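Local coordinates for protein Pgp2 (Campylobacter jejuni subsp. jejuni, PDB 6XJ6) that probably trims peptidoglycan as an LD-carboxypeptidase of the YkuD family, and directs helical cell shape through peptidoglycan binding by a pocket on its NTF2-like domain, at residues 181-186 with 196-201; 201-206 with 272-277; 7-12 with 175-180. All blocks are in the same frame, centred on the assembly; numbering follows the deposited sequence. Where two conformers were deposited one is given.

Overall arrangement
Contacts 1 and 2 lie within the NTF2-like domain; contact 3 packs the N-terminal helix 6-13 on helix 170-188 of that domain. All three are away from the predicted catalytic residues His119 and Cys136. Contacts 1 and 3 share helix 170-188, with centres about 15 Å apart; residues 7-12 approach it nearer its N-terminal end than residues 196-201 do. They join where Phe181 CE2 packs 3.6 Å from Trp9 CZ2. Contact 1 hands over to contact 2 along the loop, the two centres about 11 Å apart and sharing Glu201; Asp200 of the first reaches Lys274 of the second. Contacts 2 and 3, with centres about 20 Å apart, meet where Leu176 lies against Val273 and Ile275.

Contact 1 of 3, residues 181-186 with 196-201; sequences FTWKLA and LSFYDE
The Phe198 ring carries the CB of Trp183 over one face and Ser197 OG over the other, while the methyl CG2 of Thr182 meets its edge, 3.7 Å from CZ. With Trp183 and Tyr199 it forms an aromatic cluster in the NTF2-like domain, where the loop following helix 192-196 folds back onto helix 170-188. The approach of Trp183 CB is a CH-pi contact, 4.0 Å from the Phe198 ring centroid. The five-membered ring of the indole is set obliquely to Phe198, with planes at 79°. A type I turn from Leu196 to Tyr199 presents Phe198 and Tyr199 to the helix together. Trp183 has CG anti to its backbone N (chi1 167°), which carries the indole past Phe198 to Tyr199. Phenylalanine suits a buried place with a methylene over one face and a methyl at its edge; tryptophan suits its own because a large apolar surface, extended onto Ile283 and Phe233, ends in one N-H that needs an acceptor. Tyrosine supplies it, and Glu286 OE1 hydrogen-bonds the same hydroxyl. Trp183 NE1 donates to Tyr199 OH at 3.1 Å, the oxygen lying close to the indole plane and the angle at hydrogen 150°.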
loop_
_atom_site.group_PDB
_atom_site.type_symbol
_atom_site.label_atom_id
_atom_site.label_comp_id
_atom_site.label_asym_id
_atom_site.label_seq_id
_atom_site.Cartn_x
_atom_site.Cartn_y
_atom_site.Cartn_z
ATOM N N PHE A 181 2.042 7.815 -16.093
ATOM C CA PHE A 181 1.645 7.744 -17.495
ATOM C C PHE A 181 2.816 7.998 -18.437
ATOM O O PHE A 181 2.796 7.533 -19.583
ATOM C CB PHE A 181 0.451 8.666 -17.753
ATOM C CG PHE A 181 -0.836 8.066 -17.294
ATOM C CD1 PHE A 181 -1.538 7.202 -18.115
ATOM C CD2 PHE A 181 -1.304 8.294 -16.018
ATOM C CE1 PHE A 181 -2.702 6.606 -17.685
ATOM C CE2 PHE A 181 -2.470 7.696 -15.579
ATOM C CZ PHE A 181 -3.170 6.852 -16.416
ATOM N N THR A 182 3.846 8.712 -17.972
ATOM C CA THR A 182 5.063 8.869 -18.759
ATOM C C THR A 182 5.826 7.555 -18.823
ATOM O O THR A 182 6.342 7.172 -19.882
ATOM C CB THR A 182 5.932 9.965 -18.138
ATOM O OG1 THR A 182 5.192 11.197 -18.093
ATOM C CG2 THR A 182 7.217 10.175 -18.943
ATOM N N TRP A 183 5.894 6.851 -17.693
ATOM C CA TRP A 183 6.481 5.516 -17.655
ATOM C C TRP A 183 5.698 4.550 -18.538
ATOM O O TRP A 183 6.291 3.762 -19.287
ATOM C CB TRP A 183 6.499 5.073 -16.191
ATOM C CG TRP A 183 6.775 3.624 -15.873
ATOM C CD1 TRP A 183 7.988 2.997 -15.845
ATOM C CD2 TRP A 183 5.813 2.653 -15.460
ATOM N NE1 TRP A 183 7.833 1.688 -15.467
ATOM C CE2 TRP A 183 6.504 1.453 -15.220
ATOM C CE3 TRP A 183 4.428 2.684 -15.274
ATOM C CZ2 TRP A 183 5.859 0.290 -14.803
ATOM C CZ3 TRP A 183 3.787 1.531 -14.871
ATOM C CH2 TRP A 183 4.502 0.347 -14.639
ATOM N N LYS A 184 4.365 4.619 -18.486
ATOM C CA LYS A 184 3.526 3.794 -19.352
ATOM C C LYS A 184 3.839 4.045 -20.823
ATOM O O LYS A 184 3.958 3.100 -21.617
ATOM C CB LYS A 184 2.054 4.098 -19.065
ATOM C CG LYS A 184 1.055 3.337 -19.924
ATOM C CD LYS A 184 -0.364 3.776 -19.596
ATOM C CE LYS A 184 -1.388 3.134 -20.501
ATOM N NZ LYS A 184 -1.268 3.604 -21.911
ATOM N N LEU A 185 3.964 5.314 -21.211
ATOM C CA LEU A 185 4.244 5.628 -22.608
ATOM C C LEU A 185 5.606 5.092 -23.025
ATOM O O LEU A 185 5.774 4.604 -24.149
ATOM C CB LEU A 185 4.180 7.141 -22.825
ATOM C CG LEU A 185 4.436 7.603 -24.264
ATOM C CD1 LEU A 185 3.362 7.061 -25.194
ATOM C CD2 LEU A 185 4.488 9.115 -24.348
ATOM N N ALA A 186 6.594 5.185 -22.135
ATOM C CA ALA A 186 7.920 4.662 -22.447
ATOM C C ALA A 186 7.869 3.160 -22.698
ATOM O O ALA A 186 8.480 2.659 -23.650
ATOM C CB ALA A 186 8.882 4.983 -21.304
ATOM N N LEU A 196 13.707 3.180 -17.970
ATOM C CA LEU A 196 14.636 2.897 -16.882
ATOM C C LEU A 196 14.849 4.084 -15.953
ATOM O O LEU A 196 15.239 3.885 -14.799
ATOM C CB LEU A 196 15.982 2.438 -17.442
ATOM C CG LEU A 196 15.984 1.094 -18.166
ATOM C CD1 LEU A 196 17.333 0.841 -18.812
ATOM C CD2 LEU A 196 15.632 -0.031 -17.200
ATOM N N SER A 197 14.602 5.308 -16.416
ATOM C CA SER A 197 14.768 6.474 -15.554
ATOM C C SER A 197 13.814 6.469 -14.366
ATOM O O SER A 197 14.017 7.247 -13.427
ATOM C CB SER A 197 14.563 7.760 -16.361
ATOM O OG SER A 197 13.192 7.989 -16.637
ATOM N N PHE A 198 12.784 5.627 -14.380
ATOM C CA PHE A 198 11.819 5.577 -13.294
ATOM C C PHE A 198 12.140 4.510 -12.262
ATOM O O PHE A 198 11.319 4.258 -11.378
ATOM C CB PHE A 198 10.408 5.372 -13.847
ATOM C CG PHE A 198 9.893 6.555 -14.608
ATOM C CD1 PHE A 198 9.869 6.548 -15.988
ATOM C CD2 PHE A 198 9.463 7.686 -13.938
ATOM C CE1 PHE A 198 9.404 7.637 -16.686
ATOM C CE2 PHE A 198 9.000 8.784 -14.631
ATOM C CZ PHE A 198 8.974 8.762 -16.009
ATOM N N TYR A 199 13.314 3.893 -12.342
ATOM C CA TYR A 199 13.749 2.902 -11.368
ATOM C C TYR A 199 14.933 3.451 -10.589
ATOM O O TYR A 199 15.780 4.159 -11.143
ATOM C CB TYR A 199 14.100 1.578 -12.055
ATOM C CG TYR A 199 12.873 0.953 -12.683
ATOM C CD1 TYR A 199 12.115 0.015 -12.001
ATOM C CD2 TYR A 199 12.457 1.331 -13.952
ATOM C CE1 TYR A 199 10.976 -0.535 -12.564
ATOM C CE2 TYR A 199 11.323 0.792 -14.520
ATOM C CZ TYR A 199 10.587 -0.140 -13.833
ATOM O OH TYR A 199 9.452 -0.671 -14.399
ATOM N N ASP A 200 14.959 3.158 -9.289
ATOM C CA ASP A 200 16.026 3.644 -8.422
ATOM C C ASP A 200 17.234 2.735 -8.586
ATOM O O ASP A 200 17.222 1.582 -8.146
ATOM C CB ASP A 200 15.576 3.689 -6.966
ATOM C CG ASP A 200 16.659 4.224 -6.050
ATOM O OD1 ASP A 200 17.652 3.504 -5.824
ATOM O OD2 ASP A 200 16.544 5.380 -5.595
ATOM N N GLU A 201 18.283 3.265 -9.207
ATOM C CA GLU A 201 19.456 2.467 -9.526
ATOM C C GLU A 201 20.065 1.814 -8.295
ATOM O O GLU A 201 20.749 0.793 -8.422
ATOM C CB GLU A 201 20.494 3.357 -10.207
ATOM C CG GLU A 201 21.698 2.614 -10.745
ATOM C CD GLU A 201 22.586 3.494 -11.602
ATOM O OE1 GLU A 201 23.824 3.361 -11.507
ATOM O OE2 GLU A 201 22.041 4.324 -12.362
#

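Contact 2 of 3, residues 201-206 with 272-277; sequences EQEFKR and YVKIDS
Glu203 and Lys274 meet through a salt bridge, the one direct link between residues 201-206 and residues 272-277. Lys274 NZ donates to Glu203 OE1 at 3.0 Å, and the ammonium comes nearly end-on to that oxygen. The other oxygen, Glu203 OE2, lies 5.1 Å from Lys274 NZ, so the carboxylate is held by one arm and not as a bidentate pair. This geometry is that of one of two conformers modelled for Glu203, so the bond may be only partly populated. The stronger partner of Lys274 NZ is Asp200 OD2, just before residues 201-206, in a second salt bridge. Two acidic partners around one lysine would probably stabilise its positive charge.

The methylenes CD and CE of Lys274 also come close to the carboxylate, with CE 3.6 Å from Glu203 OE1, a by-product of the ion pair. The lysine starts from a crowded torsion, CG between the backbone N and the carbonyl carbon (chi1 64°), and then stays extended, which lifts the amine off the strand up to the loop. Here a long flexible chain is useful, because the two backbones stay 10.0 Å apart at their nearest CA atoms, Glu203 and Lys274.

Hydrogen bonds shape each side separately. Asp200 OD1 accepts from the backbone N of Glu203 and steadies the bend of the loop, whereas the bond from Lys205 NZ to Glu203 O is weak. Lys274 pairs by backbone with Lys282 on strand 281-283.

Aromatic contacts continue the loop: Phe204 meets Tyr199 and Phe215 edge-to-face, an apolar ring suited to that aromatic surround. The arrangement is a surface ion pair joining a connecting loop to the curved antiparallel sheet of an NTF2-like domain.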
loop_
_atom_site.group_PDB
_atom_site.type_symbol
_atom_site.label_atom_id
_atom_site.label_comp_id
_atom_site.label_asym_id
_atom_site.label_seq_id
_atom_site.Cartn_x
_atom_site.Cartn_y
_atom_site.Cartn_z
ATOM N N GLU A 201 18.283 3.265 -9.207
ATOM C CA GLU A 201 19.456 2.467 -9.526
ATOM C C GLU A 201 20.065 1.814 -8.295
ATOM O O GLU A 201 20.749 0.793 -8.422
ATOM C CB GLU A 201 20.494 3.357 -10.207
ATOM C CG GLU A 201 21.698 2.614 -10.745
ATOM C CD GLU A 201 22.586 3.494 -11.602
ATOM O OE1 GLU A 201 23.824 3.361 -11.507
ATOM O OE2 GLU A 201 22.041 4.324 -12.362
ATOM N N GLN A 202 19.831 2.370 -7.110
ATOM C CA GLN A 202 20.439 1.849 -5.896
ATOM C C GLN A 202 19.504 0.984 -5.062
ATOM O O GLN A 202 19.972 0.039 -4.419
ATOM C CB GLN A 202 20.947 3.004 -5.026
ATOM C CG GLN A 202 21.542 4.159 -5.821
ATOM C CD GLN A 202 22.669 4.873 -5.096
ATOM O OE1 GLN A 202 22.984 4.565 -3.945
ATOM N NE2 GLN A 202 23.287 5.834 -5.774
ATOM N N GLU A 203 18.198 1.270 -5.087
ATOM C CA GLU A 203 17.257 0.693 -4.141
ATOM C C GLU A 203 16.208 -0.223 -4.762
ATOM O O GLU A 203 15.533 -0.942 -4.018
ATOM C CB GLU A 203 16.533 1.813 -3.377
ATOM C CG GLU A 203 16.124 1.437 -1.971
ATOM C CD GLU A 203 15.118 2.404 -1.384
ATOM O OE1 GLU A 203 15.132 3.589 -1.781
ATOM O OE2 GLU A 203 14.310 1.979 -0.533
ATOM N N PHE A 204 16.039 -0.214 -6.082
ATOM C CA PHE A 204 15.092 -1.125 -6.723
ATOM C C PHE A 204 15.516 -2.571 -6.467
ATOM O O PHE A 204 16.669 -2.943 -6.705
ATOM C CB PHE A 204 15.038 -0.833 -8.229
ATOM C CG PHE A 204 14.113 -1.741 -9.009
ATOM C CD1 PHE A 204 12.788 -1.906 -8.640
ATOM C CD2 PHE A 204 14.572 -2.411 -10.136
ATOM C CE1 PHE A 204 11.944 -2.735 -9.370
ATOM C CE2 PHE A 204 13.731 -3.237 -10.867
ATOM C CZ PHE A 204 12.419 -3.402 -10.481
ATOM N N LYS A 205 14.585 -3.383 -5.960
ATOM C CA LYS A 205 14.870 -4.757 -5.573
ATOM C C LYS A 205 13.829 -5.693 -6.175
ATOM O O LYS A 205 12.680 -5.303 -6.410
ATOM C CB LYS A 205 14.896 -4.896 -4.051
ATOM C CG LYS A 205 16.083 -4.205 -3.402
ATOM C CD LYS A 205 16.084 -4.368 -1.900
ATOM C CE LYS A 205 17.216 -3.585 -1.253
ATOM N NZ LYS A 205 16.873 -2.148 -1.055
ATOM N N ARG A 206 14.250 -6.937 -6.418
ATOM C CA ARG A 206 13.453 -7.915 -7.147
ATOM C C ARG A 206 13.581 -9.281 -6.484
ATOM O O ARG A 206 14.576 -9.579 -5.820
ATOM C CB ARG A 206 13.938 -8.046 -8.597
ATOM C CG ARG A 206 13.945 -6.741 -9.379
ATOM C CD ARG A 206 14.824 -6.854 -10.608
ATOM N NE ARG A 206 14.557 -8.079 -11.354
ATOM C CZ ARG A 206 13.614 -8.209 -12.280
ATOM N NH1 ARG A 206 12.830 -7.185 -12.596
ATOM N NH2 ARG A 206 13.454 -9.368 -12.898
ATOM N N TYR A 272 5.510 0.143 -5.671
ATOM C CA TYR A 272 5.925 0.815 -4.447
ATOM C C TYR A 272 7.021 1.783 -4.854
ATOM O O TYR A 272 8.018 1.371 -5.446
ATOM C CB TYR A 272 6.419 -0.205 -3.412
ATOM C CG TYR A 272 5.304 -1.123 -2.954
ATOM C CD1 TYR A 272 4.964 -2.248 -3.691
ATOM C CD2 TYR A 272 4.550 -0.830 -1.827
ATOM C CE1 TYR A 272 3.923 -3.064 -3.312
ATOM C CE2 TYR A 272 3.502 -1.653 -1.431
ATOM C CZ TYR A 272 3.194 -2.763 -2.181
ATOM O OH TYR A 272 2.149 -3.572 -1.811
ATOM N N VAL A 273 6.816 3.073 -4.586
ATOM C CA VAL A 273 7.674 4.111 -5.137
ATOM C C VAL A 273 8.084 5.099 -4.054
ATOM O O VAL A 273 7.440 5.231 -3.015
ATOM C CB VAL A 273 6.992 4.868 -6.307
ATOM C CG1 VAL A 273 6.431 3.895 -7.338
ATOM C CG2 VAL A 273 5.887 5.805 -5.801
ATOM N N LYS A 274 9.176 5.802 -4.321
ATOM C CA LYS A 274 9.514 7.013 -3.597
ATOM C C LYS A 274 9.547 8.173 -4.583
ATOM O O LYS A 274 9.594 7.978 -5.800
ATOM C CB LYS A 274 10.867 6.891 -2.888
ATOM C CG LYS A 274 12.044 6.733 -3.826
ATOM C CD LYS A 274 13.349 6.599 -3.069
ATOM C CE LYS A 274 14.479 6.298 -4.022
ATOM N NZ LYS A 274 15.762 6.030 -3.317
ATOM N N ILE A 275 9.503 9.385 -4.044
ATOM C CA ILE A 275 9.729 10.597 -4.821
ATOM C C ILE A 275 11.142 11.064 -4.516
ATOM O O ILE A 275 11.475 11.338 -3.356
ATOM C CB ILE A 275 8.702 11.687 -4.484
ATOM C CG1 ILE A 275 7.290 11.217 -4.829
ATOM C CG2 ILE A 275 9.027 12.942 -5.249
ATOM C CD1 ILE A 275 6.206 12.167 -4.373
ATOM N N ASP A 276 11.977 11.160 -5.548
ATOM C CA ASP A 276 13.378 11.481 -5.329
ATOM C C ASP A 276 13.553 12.982 -5.090
ATOM O O ASP A 276 12.595 13.762 -5.100
ATOM C CB ASP A 276 14.244 10.924 -6.461
ATOM C CG ASP A 276 14.112 11.700 -7.767
ATOM O OD1 ASP A 276 13.431 12.748 -7.817
ATOM O OD2 ASP A 276 14.709 11.241 -8.764
ATOM N N SER A 277 14.802 13.389 -4.856
ATOM C CA SER A 277 15.087 14.776 -4.512
ATOM C C SER A 277 14.710 15.741 -5.627
ATOM O O SER A 277 14.539 16.937 -5.364
ATOM C CB SER A 277 16.569 14.936 -4.171
ATOM O OG SER A 277 17.385 14.649 -5.293
#

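Contact 3 of 3, residues 7-12 with 175-180; sequences DFWLSE and SLLADL
Two helices pack here, the short helix 6-13 near the start of the chain and the long helix 170-188 of the NTF2-like domain, and the link between them is Trp9 laid flat on Leu177. The backbones come within 7.0 Å at the CA atoms of this pair, close enough for one large side chain to fill the interface.

The contact is made over a ring face. Leu177 CB stands above the five-membered ring of Trp9, 3.5 Å from its centroid and 3° off the ring normal, an almost vertical CH-pi approach. Leu177 CD1 lies over the CD2-CE3 rim of the six-membered ring, 3.6 Å from Trp9 CE3. Leu177 keeps CG anti to its carbonyl carbon (chi1 -77°), which swings the branch across the ring system. Ala178 takes the next place: its small side chain lets Trp9 CD1 come within 3.7 Å of the backbone N of Ala178, with the CB itself at 4.3 Å from the same CD1.

Trp9 has Phe8 CD2 over its other face, 3.7 Å above the ring centre, so an aromatic neighbour on its own helix and an aliphatic one across the interface cover the two faces. Leu177 also packs on Ile236 and Ile238, which carries the contact on into strand 232-240.

No hydrogen bond passes between the two segments. In this construct the indole N-H is bonded to the carbonyl of His3, which lies before the short helix and is probably a residue left from a tag, so that bond need not exist in the natural protein. What joins the two helices is therefore dispersion and CH-pi attraction between apolar surfaces, which depends on close fit and not on any polar pairing.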
loop_
_atom_site.group_PDB
_atom_site.type_symbol
_atom_site.label_atom_id
_atom_site.label_comp_id
_atom_site.label_asym_id
_atom_site.label_seq_id
_atom_site.Cartn_x
_atom_site.Cartn_y
_atom_site.Cartn_z
ATOM N N ASP A 7 -0.294 19.175 -14.057
ATOM C CA ASP A 7 -1.382 20.114 -13.821
ATOM C C ASP A 7 -2.728 19.559 -14.255
ATOM O O ASP A 7 -3.764 20.003 -13.744
ATOM C CB ASP A 7 -1.098 21.445 -14.513
ATOM C CG ASP A 7 -0.015 22.244 -13.810
ATOM O OD1 ASP A 7 0.624 21.714 -12.872
ATOM O OD2 ASP A 7 0.198 23.407 -14.193
ATOM N N PHE A 8 -2.746 18.604 -15.185
ATOM C CA PHE A 8 -3.996 17.925 -15.486
ATOM C C PHE A 8 -4.508 17.207 -14.247
ATOM O O PHE A 8 -5.687 17.313 -13.887
ATOM C CB PHE A 8 -3.801 16.937 -16.633
ATOM C CG PHE A 8 -4.938 15.970 -16.786
ATOM C CD1 PHE A 8 -6.118 16.354 -17.395
ATOM C CD2 PHE A 8 -4.832 14.681 -16.304
ATOM C CE1 PHE A 8 -7.163 15.462 -17.525
ATOM C CE2 PHE A 8 -5.874 13.792 -16.429
ATOM C CZ PHE A 8 -7.037 14.182 -17.041
ATOM N N TRP A 9 -3.620 16.483 -13.568
ATOM C CA TRP A 9 -4.026 15.755 -12.376
ATOM C C TRP A 9 -4.371 16.695 -11.230
ATOM O O TRP A 9 -5.288 16.413 -10.454
ATOM C CB TRP A 9 -2.934 14.763 -11.993
ATOM C CG TRP A 9 -2.823 13.702 -13.010
ATOM C CD1 TRP A 9 -1.794 13.495 -13.886
ATOM C CD2 TRP A 9 -3.800 12.697 -13.290
ATOM N NE1 TRP A 9 -2.074 12.417 -14.691
ATOM C CE2 TRP A 9 -3.300 11.908 -14.342
ATOM C CE3 TRP A 9 -5.050 12.386 -12.747
ATOM C CZ2 TRP A 9 -4.006 10.825 -14.859
ATOM C CZ3 TRP A 9 -5.750 11.318 -13.264
ATOM C CH2 TRP A 9 -5.225 10.548 -14.306
ATOM N N LEU A 10 -3.666 17.822 -11.107
ATOM C CA LEU A 10 -4.062 18.801 -10.101
ATOM C C LEU A 10 -5.501 19.238 -10.322
ATOM O O LEU A 10 -6.278 19.349 -9.367
ATOM C CB LEU A 10 -3.128 20.009 -10.127
ATOM C CG LEU A 10 -1.713 19.807 -9.584
ATOM C CD1 LEU A 10 -0.897 21.070 -9.798
ATOM C CD2 LEU A 10 -1.734 19.419 -8.114
ATOM N N SER A 11 -5.876 19.465 -11.581
ATOM C CA SER A 11 -7.241 19.868 -11.897
ATOM C C SER A 11 -8.231 18.757 -11.569
ATOM O O SER A 11 -9.308 19.019 -11.020
ATOM C CB SER A 11 -7.331 20.257 -13.374
ATOM O OG SER A 11 -8.660 20.563 -13.736
ATOM N N GLU A 12 -7.878 17.508 -11.891
ATOM C CA GLU A 12 -8.762 16.386 -11.597
ATOM C C GLU A 12 -8.960 16.221 -10.097
ATOM O O GLU A 12 -10.075 15.946 -9.637
ATOM C CB GLU A 12 -8.186 15.102 -12.193
ATOM C CG GLU A 12 -8.082 15.112 -13.702
ATOM C CD GLU A 12 -9.435 15.202 -14.376
ATOM O OE1 GLU A 12 -10.186 14.207 -14.336
ATOM O OE2 GLU A 12 -9.750 16.274 -14.934
ATOM N N SER A 175 2.059 14.744 -9.402
ATOM C CA SER A 175 3.325 14.488 -10.078
ATOM C C SER A 175 3.531 12.995 -10.302
ATOM O O SER A 175 4.018 12.581 -11.361
ATOM C CB SER A 175 4.488 15.097 -9.295
ATOM O OG SER A 175 4.746 14.382 -8.100
ATOM N N LEU A 176 3.150 12.168 -9.326
ATOM C CA LEU A 176 3.317 10.729 -9.492
ATOM C C LEU A 176 2.420 10.187 -10.596
ATOM O O LEU A 176 2.833 9.307 -11.359
ATOM C CB LEU A 176 3.051 10.005 -8.173
ATOM C CG LEU A 176 4.169 10.071 -7.131
ATOM C CD1 LEU A 176 3.698 9.438 -5.840
ATOM C CD2 LEU A 176 5.442 9.387 -7.620
ATOM N N LEU A 177 1.191 10.691 -10.701
ATOM C CA LEU A 177 0.311 10.240 -11.775
ATOM C C LEU A 177 0.867 10.623 -13.138
ATOM O O LEU A 177 0.807 9.832 -14.087
ATOM C CB LEU A 177 -1.091 10.805 -11.581
ATOM C CG LEU A 177 -1.909 10.087 -10.513
ATOM C CD1 LEU A 177 -3.102 10.905 -10.084
ATOM C CD2 LEU A 177 -2.366 8.740 -11.047
ATOM N N ALA A 178 1.414 11.834 -13.259
ATOM C CA ALA A 178 2.051 12.218 -14.510
ATOM C C ALA A 178 3.244 11.320 -14.811
ATOM O O ALA A 178 3.443 10.907 -15.960
ATOM C CB ALA A 178 2.467 13.683 -14.448
ATOM N N ASP A 179 4.045 10.996 -13.789
ATOM C CA ASP A 179 5.164 10.079 -13.986
ATOM C C ASP A 179 4.676 8.692 -14.384
ATOM O O ASP A 179 5.260 8.045 -15.263
ATOM C CB ASP A 179 5.993 9.978 -12.707
ATOM C CG ASP A 179 6.828 11.211 -12.440
ATOM O OD1 ASP A 179 7.035 12.022 -13.368
ATOM O OD2 ASP A 179 7.299 11.354 -11.286
ATOM N N LEU A 180 3.612 8.213 -13.734
ATOM C CA LEU A 180 3.057 6.903 -14.063
ATOM C C LEU A 180 2.719 6.800 -15.546
ATOM O O LEU A 180 3.037 5.800 -16.198
ATOM C CB LEU A 180 1.809 6.656 -13.218
ATOM C CG LEU A 180 1.099 5.317 -13.427
ATOM C CD1 LEU A 180 1.937 4.176 -12.877
ATOM C CD2 LEU A 180 -0.263 5.342 -12.776
#